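Local coordinates for protein elafin (Homo sapiens, PDB 6ATU) that is a skin inhibitor of neutrophil and pancreatic elastase, acting through this WAP domain, and may limit elastase-mediated tissue proteolysis, at residues Val11-Gly16 with Lys36-Pro41; Gly16-Ile21 with Ile43-Glu48; Cys25-Pro30 with Gly49-Ala54; Asn32-Asp37 with Met53-Pro58. All coordinates share one frame; numbering follows the deposited sequence.

Contact 1 of 4, residues Val11-Gly16 with Lys36-Pro41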
loop_
_atom_site.group_PDB
_atom_site.type_symbol
_atom_site.label_atom_id
_atom_site.label_comp_id
_atom_site.label_asym_id
_atom_site.label_seq_id
_atom_site.Cartn_x
_atom_site.Cartn_y
_atom_site.Cartn_z
ATOM N N VAL A 11 -6.660 -8.198 -3.847
ATOM C CA VAL A 11 -5.766 -7.074 -3.396
ATOM C C VAL A 11 -4.461 -7.028 -4.235
ATOM O O VAL A 11 -4.166 -6.001 -4.866
ATOM C CB VAL A 11 -5.462 -7.141 -1.852
ATOM C CG1 VAL A 11 -4.496 -6.033 -1.414
ATOM C CG2 VAL A 11 -6.752 -7.038 -1.044
ATOM N N SER A 12 -3.719 -8.145 -4.274
ATOM C CA SER A 12 -2.404 -8.202 -4.943
ATOM C C SER A 12 -2.478 -8.890 -6.339
ATOM O O SER A 12 -2.678 -10.105 -6.448
ATOM C CB SER A 12 -1.372 -8.912 -4.040
ATOM O OG SER A 12 -0.022 -8.683 -4.470
ATOM N N THR A 13 -2.343 -8.092 -7.397
ATOM C CA THR A 13 -2.445 -8.601 -8.745
ATOM C C THR A 13 -1.248 -8.230 -9.581
ATOM O O THR A 13 -0.901 -8.949 -10.495
ATOM C CB THR A 13 -3.726 -8.083 -9.443
ATOM O OG1 THR A 13 -3.820 -6.675 -9.272
ATOM C CG2 THR A 13 -4.986 -8.734 -8.873
ATOM N N LYS A 14 -0.591 -7.126 -9.263
ATOM C CA LYS A 14 0.516 -6.626 -10.100
ATOM C C LYS A 14 1.839 -7.257 -9.675
ATOM O O LYS A 14 1.986 -7.655 -8.525
ATOM C CB LYS A 14 0.631 -5.099 -9.988
ATOM C CG LYS A 14 -0.506 -4.310 -10.608
ATOM C CD LYS A 14 -0.186 -2.819 -10.497
ATOM C CE LYS A 14 -1.393 -1.964 -10.777
ATOM N NZ LYS A 14 -1.101 -0.503 -10.632
ATOM N N PRO A 15 2.825 -7.305 -10.592
ATOM C CA PRO A 15 4.146 -7.872 -10.263
ATOM C C PRO A 15 4.937 -7.048 -9.248
ATOM O O PRO A 15 4.737 -5.862 -9.134
ATOM C CB PRO A 15 4.893 -7.890 -11.612
ATOM C CG PRO A 15 3.965 -7.312 -12.637
ATOM C CD PRO A 15 2.600 -7.198 -12.043
ATOM N N GLY A 16 5.865 -7.698 -8.551
ATOM C CA GLY A 16 6.736 -7.038 -7.599
ATOM C C GLY A 16 6.209 -7.229 -6.217
ATOM O O GLY A 16 5.175 -7.872 -6.028
ATOM N N LYS A 36 -6.871 -2.208 -3.356
ATOM C CA LYS A 36 -6.234 -3.232 -4.196
ATOM C C LYS A 36 -5.270 -2.550 -5.163
ATOM O O LYS A 36 -5.379 -1.348 -5.398
ATOM C CB LYS A 36 -7.301 -4.024 -4.967
ATOM C CG LYS A 36 -8.449 -3.161 -5.495
ATOM C CD LYS A 36 -9.472 -3.965 -6.295
ATOM C CE LYS A 36 -10.585 -3.065 -6.846
ATOM N NZ LYS A 36 -11.940 -3.677 -6.691
ATOM N N ASP A 37 -4.379 -3.337 -5.770
ATOM C CA ASP A 37 -3.354 -2.815 -6.677
ATOM C C ASP A 37 -3.945 -2.006 -7.811
ATOM O O ASP A 37 -3.340 -1.014 -8.247
ATOM C CB ASP A 37 -2.501 -3.961 -7.273
ATOM C CG ASP A 37 -1.605 -4.632 -6.239
ATOM O OD1 ASP A 37 -1.557 -4.159 -5.087
ATOM O OD2 ASP A 37 -0.989 -5.675 -6.561
ATOM N N THR A 38 -5.109 -2.441 -8.311
ATOM C CA THR A 38 -5.707 -1.827 -9.493
ATOM C C THR A 38 -6.310 -0.466 -9.165
ATOM O O THR A 38 -6.584 0.309 -10.062
ATOM C CB THR A 38 -6.725 -2.767 -10.232
ATOM O OG1 THR A 38 -7.777 -3.149 -9.362
ATOM C CG2 THR A 38 -6.036 -4.031 -10.730
ATOM N N ASP A 39 -6.385 -0.116 -7.880
ATOM C CA ASP A 39 -6.687 1.286 -7.500
ATOM C C ASP A 39 -5.491 2.221 -7.665
ATOM O O ASP A 39 -5.652 3.421 -7.551
ATOM C CB ASP A 39 -7.204 1.384 -6.054
ATOM C CG ASP A 39 -8.432 0.505 -5.804
ATOM O OD1 ASP A 39 -9.202 0.245 -6.760
ATOM O OD2 ASP A 39 -8.620 0.057 -4.658
ATOM N N CYS A 40 -4.296 1.675 -7.931
ATOM C CA CYS A 40 -3.080 2.477 -8.007
ATOM C C CYS A 40 -2.628 2.576 -9.439
ATOM O O CYS A 40 -2.800 1.641 -10.207
ATOM C CB CYS A 40 -1.978 1.835 -7.181
ATOM S SG CYS A 40 -2.343 1.707 -5.413
ATOM N N PRO A 41 -2.028 3.711 -9.810
ATOM C CA PRO A 41 -1.574 3.913 -11.204
ATOM C C PRO A 41 -0.296 3.155 -11.543
ATOM O O PRO A 41 0.442 2.736 -10.651
ATOM C CB PRO A 41 -1.322 5.429 -11.279
ATOM C CG PRO A 41 -1.053 5.834 -9.856
ATOM C CD PRO A 41 -1.862 4.925 -8.988
HETATM O O HOH W 1 -6.128 -5.726 -7.975
#
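Lys14 and Asp37 lie side by side, running opposite ways, each ending at the other's backbone. The lysine can be followed outward. Its CB lies 3.8 Å from Asp37 OD2, CG and CD run over Asp37 CB, and CE reaches the Asp37 carbonyl oxygen. NZ then bonds to Cys40 O at 2.8 Å, from 53° above that carbonyl plane, and weakly to Asp37 O. Outside the two segments it also donates to the carbonyls of Gly42 and Lys44, so this ammonium is gripped by backbone oxygens. The chain, extended beyond CG, is what gives it this span. Asp37, its CG beside its own backbone N (chi1 -69°), points OD2 toward the backbone of Thr13 and Lys14. There Thr13 N donates to OD2 at 2.9 Å from above the carboxylate plane, while Lys14 N, at 3.1 Å, meets the anti lone pair of the same oxygen. Lys45 NZ adds a salt bridge to OD2, and Cys46 N bonds OD1. Such donors would be expected to favour the ionised carboxylate. Alongside, Asp37 N donates to Val11 O at 2.8 Å, although Val11 itself is poorly ordered. Thr13 OG1 packs 3.7 Å from Thr38 CG2. A buried aspartate at the start of a 3-10 turn thus ties the N-terminal segment to the loop that precedes strand 45-48 in the WAP four-disulfide core.

Contact 2 of 4, residues Gly16-Ile21 with Ile43-Glu48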
loop_
_atom_site.group_PDB
_atom_site.type_symbol
_atom_site.label_atom_id
_atom_site.label_comp_id
_atom_site.label_asym_id
_atom_site.label_seq_id
_atom_site.Cartn_x
_atom_site.Cartn_y
_atom_site.Cartn_z
ATOM N N GLY A 16 5.865 -7.698 -8.551
ATOM C CA GLY A 16 6.736 -7.038 -7.599
ATOM C C GLY A 16 6.209 -7.229 -6.217
ATOM O O GLY A 16 5.175 -7.872 -6.028
ATOM N N SER A 17 6.909 -6.664 -5.238
ATOM C CA SER A 17 6.511 -6.808 -3.841
ATOM C C SER A 17 6.379 -5.458 -3.152
ATOM O O SER A 17 7.050 -4.503 -3.505
ATOM C CB SER A 17 7.514 -7.685 -3.099
ATOM O OG SER A 17 7.847 -8.828 -3.879
ATOM N N CYS A 18 5.438 -5.385 -2.236
ATOM C CA CYS A 18 5.252 -4.241 -1.390
ATOM C C CYS A 18 6.478 -4.066 -0.516
ATOM O O CYS A 18 7.079 -5.045 -0.091
ATOM C CB CYS A 18 4.021 -4.460 -0.489
ATOM S SG CYS A 18 2.428 -4.183 -1.327
ATOM N N PRO A 19 6.827 -2.823 -0.202
ATOM C CA PRO A 19 7.899 -2.624 0.766
ATOM C C PRO A 19 7.509 -3.018 2.186
ATOM O O PRO A 19 6.336 -3.033 2.534
ATOM C CB PRO A 19 8.196 -1.116 0.671
ATOM C CG PRO A 19 6.997 -0.524 0.035
ATOM C CD PRO A 19 6.462 -1.576 -0.892
ATOM N N ILE A 20 8.507 -3.388 2.972
ATOM C CA ILE A 20 8.337 -3.597 4.382
ATOM C C ILE A 20 8.490 -2.243 5.082
ATOM O O ILE A 20 9.525 -1.580 4.930
ATOM C CB ILE A 20 9.404 -4.578 4.902
ATOM C CG1 ILE A 20 9.053 -5.989 4.450
ATOM C CG2 ILE A 20 9.513 -4.528 6.429
ATOM C CD1 ILE A 20 10.209 -6.961 4.543
ATOM N N ILE A 21 7.470 -1.850 5.858
ATOM C CA ILE A 21 7.463 -0.549 6.571
ATOM C C ILE A 21 7.372 -0.810 8.083
ATOM O O ILE A 21 6.441 -1.454 8.546
ATOM C CB ILE A 21 6.267 0.343 6.140
ATOM C CG1 ILE A 21 6.046 0.295 4.612
ATOM C CG2 ILE A 21 6.449 1.787 6.619
ATOM C CD1 ILE A 21 6.947 1.183 3.832
ATOM N N ILE A 43 2.672 0.896 -12.184
ATOM C CA ILE A 43 3.116 -0.386 -11.690
ATOM C C ILE A 43 2.949 -0.479 -10.195
ATOM O O ILE A 43 3.340 -1.477 -9.596
ATOM C CB ILE A 43 4.589 -0.666 -12.076
ATOM C CG1 ILE A 43 5.581 0.154 -11.245
ATOM C CG2 ILE A 43 4.812 -0.379 -13.558
ATOM C CD1 ILE A 43 6.993 -0.394 -11.354
ATOM N N LYS A 44 2.342 0.537 -9.597
ATOM C CA LYS A 44 2.342 0.673 -8.143
ATOM C C LYS A 44 1.364 -0.288 -7.508
ATOM O O LYS A 44 0.300 -0.550 -8.044
ATOM C CB LYS A 44 1.984 2.098 -7.712
ATOM C CG LYS A 44 2.844 3.178 -8.316
ATOM C CD LYS A 44 2.678 4.485 -7.534
ATOM C CE LYS A 44 3.442 5.614 -8.192
ATOM N NZ LYS A 44 3.370 6.862 -7.393
ATOM N N LYS A 45 1.717 -0.771 -6.333
ATOM C CA LYS A 45 0.899 -1.730 -5.629
ATOM C C LYS A 45 0.241 -1.039 -4.443
ATOM O O LYS A 45 0.691 0.029 -4.003
ATOM C CB LYS A 45 1.757 -2.901 -5.159
ATOM C CG LYS A 45 2.108 -3.878 -6.271
ATOM C CD LYS A 45 3.071 -4.965 -5.778
ATOM C CE LYS A 45 2.404 -6.032 -4.924
ATOM N NZ LYS A 45 1.384 -6.841 -5.662
ATOM N N CYS A 46 -0.881 -1.595 -3.994
ATOM C CA CYS A 46 -1.547 -1.113 -2.809
ATOM C C CYS A 46 -0.953 -1.863 -1.626
ATOM O O CYS A 46 -0.982 -3.098 -1.597
ATOM C CB CYS A 46 -3.065 -1.356 -2.881
ATOM S SG CYS A 46 -3.963 -0.571 -1.516
ATOM N N CYS A 47 -0.398 -1.120 -0.671
ATOM C CA CYS A 47 0.405 -1.729 0.429
ATOM C C CYS A 47 0.105 -1.058 1.762
ATOM O O CYS A 47 -0.153 0.146 1.819
ATOM C CB CYS A 47 1.903 -1.580 0.129
ATOM S SG CYS A 47 2.406 -2.123 -1.539
ATOM N N GLU A 48 0.195 -1.824 2.835
ATOM C CA GLU A 48 0.235 -1.267 4.186
ATOM C C GLU A 48 1.428 -0.318 4.310
ATOM O O GLU A 48 2.561 -0.729 4.209
ATOM C CB GLU A 48 0.316 -2.386 5.240
ATOM C CG GLU A 48 -0.180 -1.995 6.634
ATOM C CD GLU A 48 -1.693 -1.758 6.689
ATOM O OE1 GLU A 48 -2.443 -2.756 6.777
ATOM O OE2 GLU A 48 -2.130 -0.573 6.652
#
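Cys18 and Cys47 are joined covalently, SG to SG at 2.1 Å, with a chi3 of -79°. Both sulfurs lie beside their own backbone N and anti to the carbonyl carbon, and the two CA atoms stand 5.8 Å apart. Packing against the bridge is slight: Pro19 CD rests 4.1 Å from Cys47 SG, and Cys18 SG sits 3.6 Å from Cys46 O. This cystine is one of the four of the WAP core, and it ties the irregular segment 16-21 to strand 45-48, which runs in roughly the same direction, 23° apart. The other side of strand 45-48 serves a second cystine, since Cys46 turns its side chain away from 16-21 and pairs with Cys34. Aliphatic contact with backbone comes from Lys45, whose chain bends at chi3 (76°) and chi4 and brings CE to 3.5 Å from Gly16 O and 4.0 Å from Cys18 SG. Its ammonium is taken up beyond this pair of segments by Ser12 OG, the Asp37 carboxylate and the carbonyl of Lys14. Further along, Ile21 CG1 touches the backbone of the strand's last residue, 3.7 Å from Glu48 O.

Contact 3 of 4, residues Cys25-Pro30 with Gly49-Ala54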
loop_
_atom_site.group_PDB
_atom_site.type_symbol
_atom_site.label_atom_id
_atom_site.label_comp_id
_atom_site.label_asym_id
_atom_site.label_seq_id
_atom_site.Cartn_x
_atom_site.Cartn_y
_atom_site.Cartn_z
ATOM N N CYS A 25 1.549 4.835 12.312
ATOM C CA CYS A 25 0.819 5.821 13.108
ATOM C C CYS A 25 -0.025 5.091 14.150
ATOM O O CYS A 25 -0.354 3.926 13.962
ATOM C CB CYS A 25 -0.062 6.707 12.225
ATOM S SG CYS A 25 -1.389 5.854 11.334
ATOM N N ALA A 26 -0.322 5.755 15.271
ATOM C CA ALA A 26 -1.110 5.129 16.345
ATOM C C ALA A 26 -2.562 5.418 16.099
ATOM O O ALA A 26 -3.132 6.337 16.689
ATOM C CB ALA A 26 -0.685 5.650 17.719
ATOM N N MET A 27 -3.126 4.683 15.152
ATOM C CA MET A 27 -4.525 4.801 14.765
ATOM C C MET A 27 -4.999 3.404 14.564
ATOM O O MET A 27 -4.322 2.614 13.924
ATOM C CB MET A 27 -4.688 5.554 13.443
ATOM C CG MET A 27 -4.405 7.028 13.505
ATOM S SD MET A 27 -4.725 7.853 11.920
ATOM C CE MET A 27 -6.468 8.189 12.057
ATOM N N LEU A 28 -6.149 3.098 15.133
ATOM C CA LEU A 28 -6.850 1.836 14.891
ATOM C C LEU A 28 -7.344 1.702 13.457
ATOM O O LEU A 28 -7.387 0.597 12.915
ATOM C CB LEU A 28 -8.060 1.738 15.814
ATOM C CG LEU A 28 -7.876 1.116 17.192
ATOM C CD1 LEU A 28 -6.554 1.487 17.848
ATOM C CD2 LEU A 28 -9.056 1.533 18.059
ATOM N N ASN A 29 -7.818 2.805 12.878
ATOM C CA ASN A 29 -8.440 2.759 11.552
ATOM C C ASN A 29 -7.936 3.904 10.698
ATOM O O ASN A 29 -8.654 4.874 10.440
ATOM C CB ASN A 29 -9.971 2.750 11.686
ATOM C CG ASN A 29 -10.477 1.511 12.435
ATOM O OD1 ASN A 29 -11.091 1.613 13.500
ATOM N ND2 ASN A 29 -10.131 0.336 11.926
ATOM N N PRO A 30 -6.657 3.825 10.301
ATOM C CA PRO A 30 -6.120 4.871 9.448
ATOM C C PRO A 30 -6.711 4.786 8.039
ATOM O O PRO A 30 -7.062 3.684 7.577
ATOM C CB PRO A 30 -4.623 4.580 9.438
ATOM C CG PRO A 30 -4.509 3.104 9.659
ATOM C CD PRO A 30 -5.718 2.689 10.455
ATOM N N GLY A 49 1.136 0.970 4.428
ATOM C CA GLY A 49 2.144 1.973 4.649
ATOM C C GLY A 49 2.290 2.333 6.112
ATOM O O GLY A 49 1.877 1.586 7.002
ATOM N N SER A 50 2.896 3.477 6.353
ATOM C CA SER A 50 3.111 3.972 7.705
ATOM C C SER A 50 1.816 4.429 8.365
ATOM O O SER A 50 1.742 4.503 9.604
ATOM C CB SER A 50 4.098 5.142 7.671
ATOM O OG SER A 50 3.593 6.191 6.860
ATOM N N CYS A 51 0.833 4.835 7.545
ATOM C CA CYS A 51 -0.487 5.223 8.061
ATOM C C CYS A 51 -1.626 4.932 7.078
ATOM O O CYS A 51 -2.063 5.805 6.330
ATOM C CB CYS A 51 -0.487 6.688 8.481
ATOM S SG CYS A 51 -1.746 7.085 9.716
ATOM N N GLY A 52 -2.106 3.696 7.126
ATOM C CA GLY A 52 -3.095 3.185 6.187
ATOM C C GLY A 52 -2.495 2.701 4.872
ATOM O O GLY A 52 -1.320 2.922 4.597
ATOM N N MET A 53 -3.345 2.109 4.037
ATOM C CA MET A 53 -2.951 1.592 2.726
ATOM C C MET A 53 -2.631 2.712 1.740
ATOM O O MET A 53 -3.209 3.789 1.783
ATOM C CB MET A 53 -4.045 0.700 2.143
ATOM C CG MET A 53 -4.503 -0.453 3.035
ATOM S SD MET A 53 -3.406 -1.871 3.057
ATOM C CE MET A 53 -3.564 -2.541 1.389
ATOM N N ALA A 54 -1.648 2.467 0.890
ATOM C CA ALA A 54 -1.157 3.480 -0.036
ATOM C C ALA A 54 -0.519 2.843 -1.252
ATOM O O ALA A 54 -0.264 1.645 -1.269
ATOM C CB ALA A 54 -0.167 4.391 0.658
#
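The covalent element here is the disulfide between Cys25 and Cys51, one of the four of the WAP core, with SG atoms 2.1 Å apart and a chi3 of 82°. Its two halves are built differently. Cys25 SG is placed between its backbone N and carbonyl carbon (chi1 63°), whereas Cys51 SG stands opposite its backbone N, beside the carbonyl carbon (chi1 -156°), and with these settings the bridge spans CA atoms 5.2 Å apart.

One backbone hydrogen bond runs beside the bridge: Cys25 N donates to Ser50 O at 2.7 Å. Bond and disulfide together link the neighbouring residues Ser50 and Cys51 to a single residue of the 25-30 loop.

Apolar packing completes the contact around the sulfurs. Met27, its chain bent at the last torsion, brings SD to 3.8 Å from Cys51 SG, and Pro30 CB lies at the same distance from that sulfur. The ring of Pro30 also rests against the following peptide, its CB and CG each about 3.5 Å from Gly52 N. Gly52, at a positive phi, passes close against that ring.

Segment 25-30 belongs to the exposed loop that probably enters the protease active site, as in complexes of this inhibitor family, and the cystine holds it to the body of the domain. On the far side from this loop, the turn is closed by the bond from Gly49 N to Gly52 O. Strand 45-48 leads into this turn and strand 53-56 leaves it, so the disulfide fastens the binding loop to the connection of the two-stranded antiparallel sheet; the centre of the contact lies about 10 Å from the centre of the chain.

Contact 4 of 4, residues Asn32-Asp37 with Met53-Pro58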
loop_
_atom_site.group_PDB
_atom_site.type_symbol
_atom_site.label_atom_id
_atom_site.label_comp_id
_atom_site.label_asym_id
_atom_site.label_seq_id
_atom_site.Cartn_x
_atom_site.Cartn_y
_atom_site.Cartn_z
ATOM N N ASN A 32 -7.411 4.613 4.159
ATOM C CA ASN A 32 -6.842 3.931 3.024
ATOM C C ASN A 32 -7.027 4.751 1.774
ATOM O O ASN A 32 -8.089 5.331 1.551
ATOM C CB ASN A 32 -7.469 2.569 2.881
ATOM C CG ASN A 32 -7.340 1.747 4.149
ATOM O OD1 ASN A 32 -6.307 1.773 4.827
ATOM N ND2 ASN A 32 -8.391 1.026 4.482
ATOM N N ARG A 33 -5.933 4.906 1.027
ATOM C CA ARG A 33 -5.945 5.597 -0.246
ATOM C C ARG A 33 -6.162 4.595 -1.408
ATOM O O ARG A 33 -6.180 4.975 -2.570
ATOM C CB ARG A 33 -4.642 6.350 -0.425
ATOM C CG ARG A 33 -4.292 7.278 0.730
ATOM C CD ARG A 33 -2.779 7.539 0.822
ATOM N NE ARG A 33 -2.382 8.159 2.091
ATOM C CZ ARG A 33 -2.350 7.544 3.287
ATOM N NH1 ARG A 33 -2.711 6.249 3.439
ATOM N NH2 ARG A 33 -1.961 8.239 4.362
ATOM N N CYS A 34 -6.316 3.318 -1.070
ATOM C CA CYS A 34 -6.452 2.232 -2.065
ATOM C C CYS A 34 -6.791 0.964 -1.314
ATOM O O CYS A 34 -6.435 0.822 -0.139
ATOM C CB CYS A 34 -5.138 2.022 -2.854
ATOM S SG CYS A 34 -3.702 1.470 -1.861
ATOM N N LEU A 35 -7.467 0.030 -1.966
ATOM C CA LEU A 35 -7.770 -1.258 -1.327
ATOM C C LEU A 35 -7.150 -2.415 -2.067
ATOM O O LEU A 35 -6.935 -3.497 -1.479
ATOM C CB LEU A 35 -9.282 -1.471 -1.201
ATOM C CG LEU A 35 -10.051 -0.377 -0.438
ATOM C CD1 LEU A 35 -11.542 -0.686 -0.438
ATOM C CD2 LEU A 35 -9.545 -0.191 0.989
ATOM N N LYS A 36 -6.871 -2.208 -3.356
ATOM C CA LYS A 36 -6.234 -3.232 -4.196
ATOM C C LYS A 36 -5.270 -2.550 -5.163
ATOM O O LYS A 36 -5.379 -1.348 -5.398
ATOM C CB LYS A 36 -7.301 -4.024 -4.967
ATOM C CG LYS A 36 -8.449 -3.161 -5.495
ATOM C CD LYS A 36 -9.472 -3.965 -6.295
ATOM C CE LYS A 36 -10.585 -3.065 -6.846
ATOM N NZ LYS A 36 -11.940 -3.677 -6.691
ATOM N N ASP A 37 -4.379 -3.337 -5.770
ATOM C CA ASP A 37 -3.354 -2.815 -6.677
ATOM C C ASP A 37 -3.945 -2.006 -7.811
ATOM O O ASP A 37 -3.340 -1.014 -8.247
ATOM C CB ASP A 37 -2.501 -3.961 -7.273
ATOM C CG ASP A 37 -1.605 -4.632 -6.239
ATOM O OD1 ASP A 37 -1.557 -4.159 -5.087
ATOM O OD2 ASP A 37 -0.989 -5.675 -6.561
ATOM N N MET A 53 -3.345 2.109 4.037
ATOM C CA MET A 53 -2.951 1.592 2.726
ATOM C C MET A 53 -2.631 2.712 1.740
ATOM O O MET A 53 -3.209 3.789 1.783
ATOM C CB MET A 53 -4.045 0.700 2.143
ATOM C CG MET A 53 -4.503 -0.453 3.035
ATOM S SD MET A 53 -3.406 -1.871 3.057
ATOM C CE MET A 53 -3.564 -2.541 1.389
ATOM N N ALA A 54 -1.648 2.467 0.890
ATOM C CA ALA A 54 -1.157 3.480 -0.036
ATOM C C ALA A 54 -0.519 2.843 -1.252
ATOM O O ALA A 54 -0.264 1.645 -1.269
ATOM C CB ALA A 54 -0.167 4.391 0.658
ATOM N N CYS A 55 -0.295 3.650 -2.279
ATOM C CA CYS A 55 0.243 3.165 -3.517
ATOM C C CYS A 55 1.777 3.284 -3.508
ATOM O O CYS A 55 2.321 4.361 -3.276
ATOM C CB CYS A 55 -0.376 3.936 -4.687
ATOM S SG CYS A 55 -2.155 3.666 -4.806
ATOM N N PHE A 56 2.457 2.159 -3.738
ATOM C CA PHE A 56 3.928 2.095 -3.702
ATOM C C PHE A 56 4.497 1.502 -4.972
ATOM O O PHE A 56 4.024 0.464 -5.442
ATOM C CB PHE A 56 4.377 1.213 -2.574
ATOM C CG PHE A 56 4.278 1.846 -1.238
ATOM C CD1 PHE A 56 5.353 2.545 -0.706
ATOM C CD2 PHE A 56 3.142 1.680 -0.472
ATOM C CE1 PHE A 56 5.283 3.082 0.564
ATOM C CE2 PHE A 56 3.055 2.219 0.804
ATOM C CZ PHE A 56 4.126 2.923 1.327
ATOM N N VAL A 57 5.562 2.125 -5.477
ATOM C CA VAL A 57 6.442 1.486 -6.438
ATOM C C VAL A 57 7.027 0.210 -5.823
ATOM O O VAL A 57 7.659 0.269 -4.790
ATOM C CB VAL A 57 7.588 2.422 -6.843
ATOM C CG1 VAL A 57 8.602 1.700 -7.730
ATOM C CG2 VAL A 57 7.045 3.653 -7.554
ATOM N N PRO A 58 6.769 -0.952 -6.435
ATOM C CA PRO A 58 7.291 -2.207 -5.912
ATOM C C PRO A 58 8.718 -2.510 -6.391
ATOM O O PRO A 58 9.229 -1.844 -7.297
ATOM C CB PRO A 58 6.322 -3.238 -6.472
ATOM C CG PRO A 58 5.911 -2.671 -7.773
ATOM C CD PRO A 58 5.971 -1.165 -7.650
#
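Asn32 and Arg33 bind the backbone of Met53, on strand 53-56, the second strand of the antiparallel hairpin in the WAP four-disulfide core. Both backbone polar groups of Met53 are satisfied from the 32-37 segment. Its N-H donates to Asn32 OD1 at 3.1 Å in an almost straight bond (177°), the donor tilted a little from the carboxamide plane. Its carbonyl oxygen accepts twice, from Arg33 N at 3.0 Å and from Arg33 NH1 at the same distance. These two donors come from opposite faces of the carbonyl plane, and the oxygen itself lies at the edge of the guanidinium, close to its plane. The extended Arg33 chain brings NH1 round to the oxygen its own N already binds. NH1 also donates to Cys51 O, so one nitrogen serves two carbonyls, one in the turn and one in the strand. Packing follows: Arg33 CD lies 4.1 Å from Ala54 CB. Met53 CG is a carbon set beside the amide oxygen, 3.4 Å from Asn32 OD1. Cys34 packs next along, with its SG between its backbone N and carbonyl carbon (chi1 64°); that sulfur, bonded to Cys46, sits 4.1 Å from Met53 CB and 3.5 Å from Ala54 O. The neighbouring cystine is also met here: Cys55 SG, bridged to Cys40, packs 3.9 Å from Cys34 CB.

All four contacts fall within one WAP four-disulfide domain that is small, with a radius of gyration of 10 Å. Contacts 1, 2 and 4 lie close, their centres 7 to 8 Å apart, while the centre of contact 3 is about 18 Å from that of contact 1, on the other side of the chain's centre. Contacts 2, 3 and 4 meet at the sheet of strands 45-48 and 53-56. Along the chain the segments of contacts 1, 2 and 3 alternate, and contact 4 begins where contact 1 ends. Disulfide Cys34-Cys46 joins contacts 4 and 2, and Cys40-Cys55 joins contacts 1 and 4. With little regular secondary structure, the fold probably depends largely on these crosslinks and loop-to-strand bonds.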